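Local coordinates for mandelate racemase/muconate lactonizing enzyme family protein (Bradyrhizobium sp. ORS 278, PDB 3TOY) that belongs to the enolase superfamily, a group of metal-dependent barrel enzymes, but has no specific function assigned to it, at residues 239-244 / 263-268. Sequence-based numbering, arbitrary orientation.
With CA (calcium ion), chain I; P4C (O-acetaldehydyl-hexaethylene glycol), chain R.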
loop_
_atom_site.group_PDB
_atom_site.type_symbol
_atom_site.label_atom_id
_atom_site.label_comp_id
_atom_site.label_asym_id
_atom_site.label_seq_id
_atom_site.Cartn_x
_atom_site.Cartn_y
_atom_site.Cartn_z
ATOM N N TYR A 239 1.454 6.140 33.499
ATOM C CA TYR A 239 1.489 5.213 34.621
ATOM C C TYR A 239 2.292 3.951 34.351
ATOM O O TYR A 239 2.313 3.035 35.172
ATOM C CB TYR A 239 0.076 4.878 35.056
ATOM C CG TYR A 239 -0.665 6.123 35.482
ATOM C CD1 TYR A 239 -0.437 6.693 36.733
ATOM C CD2 TYR A 239 -1.580 6.735 34.630
ATOM C CE1 TYR A 239 -1.108 7.836 37.128
ATOM C CE2 TYR A 239 -2.248 7.886 35.016
ATOM C CZ TYR A 239 -2.001 8.429 36.268
ATOM O OH TYR A 239 -2.666 9.570 36.658
ATOM N N ASP A 240 2.955 3.910 33.198
ATOM C CA ASP A 240 3.870 2.830 32.887
ATOM C C ASP A 240 3.157 1.468 32.871
ATOM O O ASP A 240 3.623 0.499 33.492
ATOM C CB ASP A 240 5.029 2.812 33.890
ATOM C CG ASP A 240 6.195 1.953 33.424
ATOM O OD1 ASP A 240 6.456 1.919 32.203
ATOM O OD2 ASP A 240 6.854 1.308 34.273
ATOM N N LEU A 241 2.027 1.399 32.166
ATOM C CA LEU A 241 1.291 0.137 32.013
ATOM C C LEU A 241 1.999 -0.809 31.043
ATOM O O LEU A 241 2.595 -0.379 30.064
ATOM C CB LEU A 241 -0.134 0.418 31.523
ATOM C CG LEU A 241 -0.912 1.361 32.429
ATOM C CD1 LEU A 241 -2.304 1.615 31.861
ATOM C CD2 LEU A 241 -0.979 0.713 33.805
ATOM N N THR A 242 1.925 -2.107 31.314
ATOM C CA THR A 242 2.558 -3.093 30.464
ATOM C C THR A 242 1.744 -3.338 29.199
ATOM O O THR A 242 2.314 -3.548 28.129
ATOM C CB THR A 242 2.746 -4.397 31.259
ATOM O OG1 THR A 242 3.823 -4.197 32.182
ATOM C CG2 THR A 242 3.065 -5.587 30.336
ATOM N N TRP A 243 0.423 -3.333 29.336
ATOM C CA TRP A 243 -0.463 -3.495 28.166
ATOM C C TRP A 243 -1.879 -3.033 28.446
ATOM O O TRP A 243 -2.285 -2.893 29.622
ATOM C CB TRP A 243 -0.423 -4.942 27.631
ATOM C CG TRP A 243 -1.189 -6.028 28.400
ATOM C CD1 TRP A 243 -2.490 -6.000 28.833
ATOM C CD2 TRP A 243 -0.691 -7.335 28.706
ATOM N NE1 TRP A 243 -2.823 -7.221 29.412
ATOM C CE2 TRP A 243 -1.729 -8.048 29.343
ATOM C CE3 TRP A 243 0.543 -7.971 28.504
ATOM C CZ2 TRP A 243 -1.564 -9.354 29.786
ATOM C CZ3 TRP A 243 0.703 -9.271 28.953
ATOM C CH2 TRP A 243 -0.350 -9.950 29.576
ATOM N N ILE A 244 -2.590 -2.703 27.367
ATOM C CA ILE A 244 -4.020 -2.419 27.417
ATOM C C ILE A 244 -4.711 -3.568 26.714
ATOM O O ILE A 244 -4.423 -3.838 25.535
ATOM C CB ILE A 244 -4.338 -1.151 26.627
ATOM C CG1 ILE A 244 -3.567 0.034 27.237
ATOM C CG2 ILE A 244 -5.850 -0.916 26.604
ATOM C CD1 ILE A 244 -4.136 0.513 28.604
ATOM N N SER A 263 -1.670 3.981 19.617
ATOM C CA SER A 263 -1.354 3.773 21.054
ATOM C C SER A 263 0.142 3.773 21.370
ATOM O O SER A 263 0.935 3.139 20.674
ATOM C CB SER A 263 -1.940 2.434 21.553
ATOM O OG SER A 263 -1.627 2.266 22.935
ATOM N N GLU A 264 0.520 4.444 22.455
ATOM C CA GLU A 264 1.882 4.360 22.962
ATOM C C GLU A 264 2.030 3.212 23.987
ATOM O O GLU A 264 3.121 2.951 24.499
ATOM C CB GLU A 264 2.308 5.690 23.583
ATOM C CG GLU A 264 2.395 6.849 22.588
ATOM C CD GLU A 264 3.645 6.806 21.709
ATOM O OE1 GLU A 264 4.010 5.711 21.216
ATOM O OE2 GLU A 264 4.261 7.879 21.500
ATOM N N ILE A 265 0.932 2.527 24.277
ATOM C CA ILE A 265 0.969 1.362 25.174
ATOM C C ILE A 265 0.633 0.130 24.360
ATOM O O ILE A 265 -0.270 0.186 23.531
ATOM C CB ILE A 265 -0.087 1.501 26.306
ATOM C CG1 ILE A 265 0.063 2.865 27.006
ATOM C CG2 ILE A 265 0.042 0.323 27.298
ATOM C CD1 ILE A 265 -1.019 3.135 28.119
ATOM N N PRO A 266 1.374 -0.978 24.575
ATOM C CA PRO A 266 1.109 -2.168 23.782
ATOM C C PRO A 266 -0.339 -2.617 23.933
ATOM O O PRO A 266 -0.914 -2.556 25.033
ATOM C CB PRO A 266 2.090 -3.197 24.334
ATOM C CG PRO A 266 3.282 -2.328 24.867
ATOM C CD PRO A 266 2.578 -1.101 25.423
ATOM N N ILE A 267 -0.921 -3.072 22.827
ATOM C CA ILE A 267 -2.298 -3.550 22.821
ATOM C C ILE A 267 -2.283 -5.067 22.887
ATOM O O ILE A 267 -1.601 -5.717 22.094
ATOM C CB ILE A 267 -2.996 -3.119 21.518
ATOM C CG1 ILE A 267 -3.046 -1.593 21.445
ATOM C CG2 ILE A 267 -4.406 -3.692 21.433
ATOM C CD1 ILE A 267 -3.757 -0.907 22.692
ATOM N N GLN A 268 -3.020 -5.615 23.854
ATOM C CA GLN A 268 -3.147 -7.062 24.075
ATOM C C GLN A 268 -4.577 -7.493 23.696
ATOM O O GLN A 268 -5.546 -6.777 23.973
ATOM C CB GLN A 268 -2.909 -7.356 25.577
ATOM C CG GLN A 268 -3.157 -8.790 26.027
ATOM C CD GLN A 268 -2.137 -9.755 25.456
ATOM O OE1 GLN A 268 -2.215 -10.109 24.277
ATOM N NE2 GLN A 268 -1.157 -10.190 26.291
HETATM CA CA CA I . 1.294 1.340 18.884
HETATM O O1 P4C R . 8.477 -7.960 24.782
HETATM C C2 P4C R . 8.027 -9.040 25.613
HETATM C C3 P4C R . 9.195 -9.688 26.351
HETATM O O4 P4C R . 8.744 -10.969 26.804
HETATM C C5 P4C R . 9.710 -11.697 27.568
HETATM C C6 P4C R . 9.034 -12.433 28.733
HETATM O O7 P4C R . 8.833 -11.514 29.807
HETATM C C8 P4C R . 8.056 -11.986 30.922
HETATM C C9 P4C R . 8.759 -11.551 32.219
HETATM O O10 P4C R . 8.272 -10.330 32.773
HETATM C C11 P4C R . 9.256 -9.624 33.556
HETATM C C12 P4C R . 10.148 -8.738 32.687
HETATM O O13 P4C R . 10.141 -7.372 33.123
HETATM C C14 P4C R . 10.542 -6.434 32.114
HETATM C C15 P4C R . 9.353 -5.833 31.356
HETATM O O16 P4C R . 9.130 -4.446 31.662
HETATM C C17 P4C R . 7.793 -4.000 31.386
HETATM C C18 P4C R . 7.442 -2.709 32.133
HETATM O O19 P4C R . 6.972 -2.992 33.461
HETATM C C20 P4C R . 7.201 -1.928 34.390
HETATM C C21 P4C R . 7.107 -2.436 35.830
HETATM O O22 P4C R . 8.261 -3.207 36.183
HETATM O O HOH W 1 0.540 -0.146 20.557
HETATM O O HOH W 2 2.236 2.568 17.321
HETATM O O HOH W 3 2.248 -0.791 17.886
#
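W243 lays one face of its indole over the aliphatic part of Q268: CB of Q268 stands 3.6 Å from the centroid of the W243 five-membered ring, only 13° off the ring normal, a CH-pi contact. A chi1 of 173° swings CG of Q268 away from its own N and over the CE2-NE1 side of the indole; a long, partly apolar residue suits such a flat surface. NE1 is hydrogen-bonded to E245, a ligand of another calcium ion, which would restrain the ring's rotation, while Y160 meets it with its ring plane nearly perpendicular.

Alongside this stack the backbones pair as parallel strands at I244 and I267. I244 N donates to P266 O over 2.9 Å, and Q268 N gives a nearly straight bond (178°) to I244 O at 2.8 Å. Having no N-H, P266 cannot extend the pairing to T242 O, and its ring sits there instead.

On the face of I244 and I267, branched I265 adds its CG2 3.6 Å from CG1 of I244, and I233 of helix 226-236 packs on all three. Just after helix 253-262, S263 OG donates to I265 O at 2.6 Å, in the carbonyl plane, bracing the turn. S263 O and the backbone carbonyl of R260 bind a calcium ion that also holds three waters, one donating to I265 O. Strand 243-245, helix 253-262 and strand 267-269 make one right-handed beta-alpha-beta unit of the barrel characteristic of the enolase superfamily.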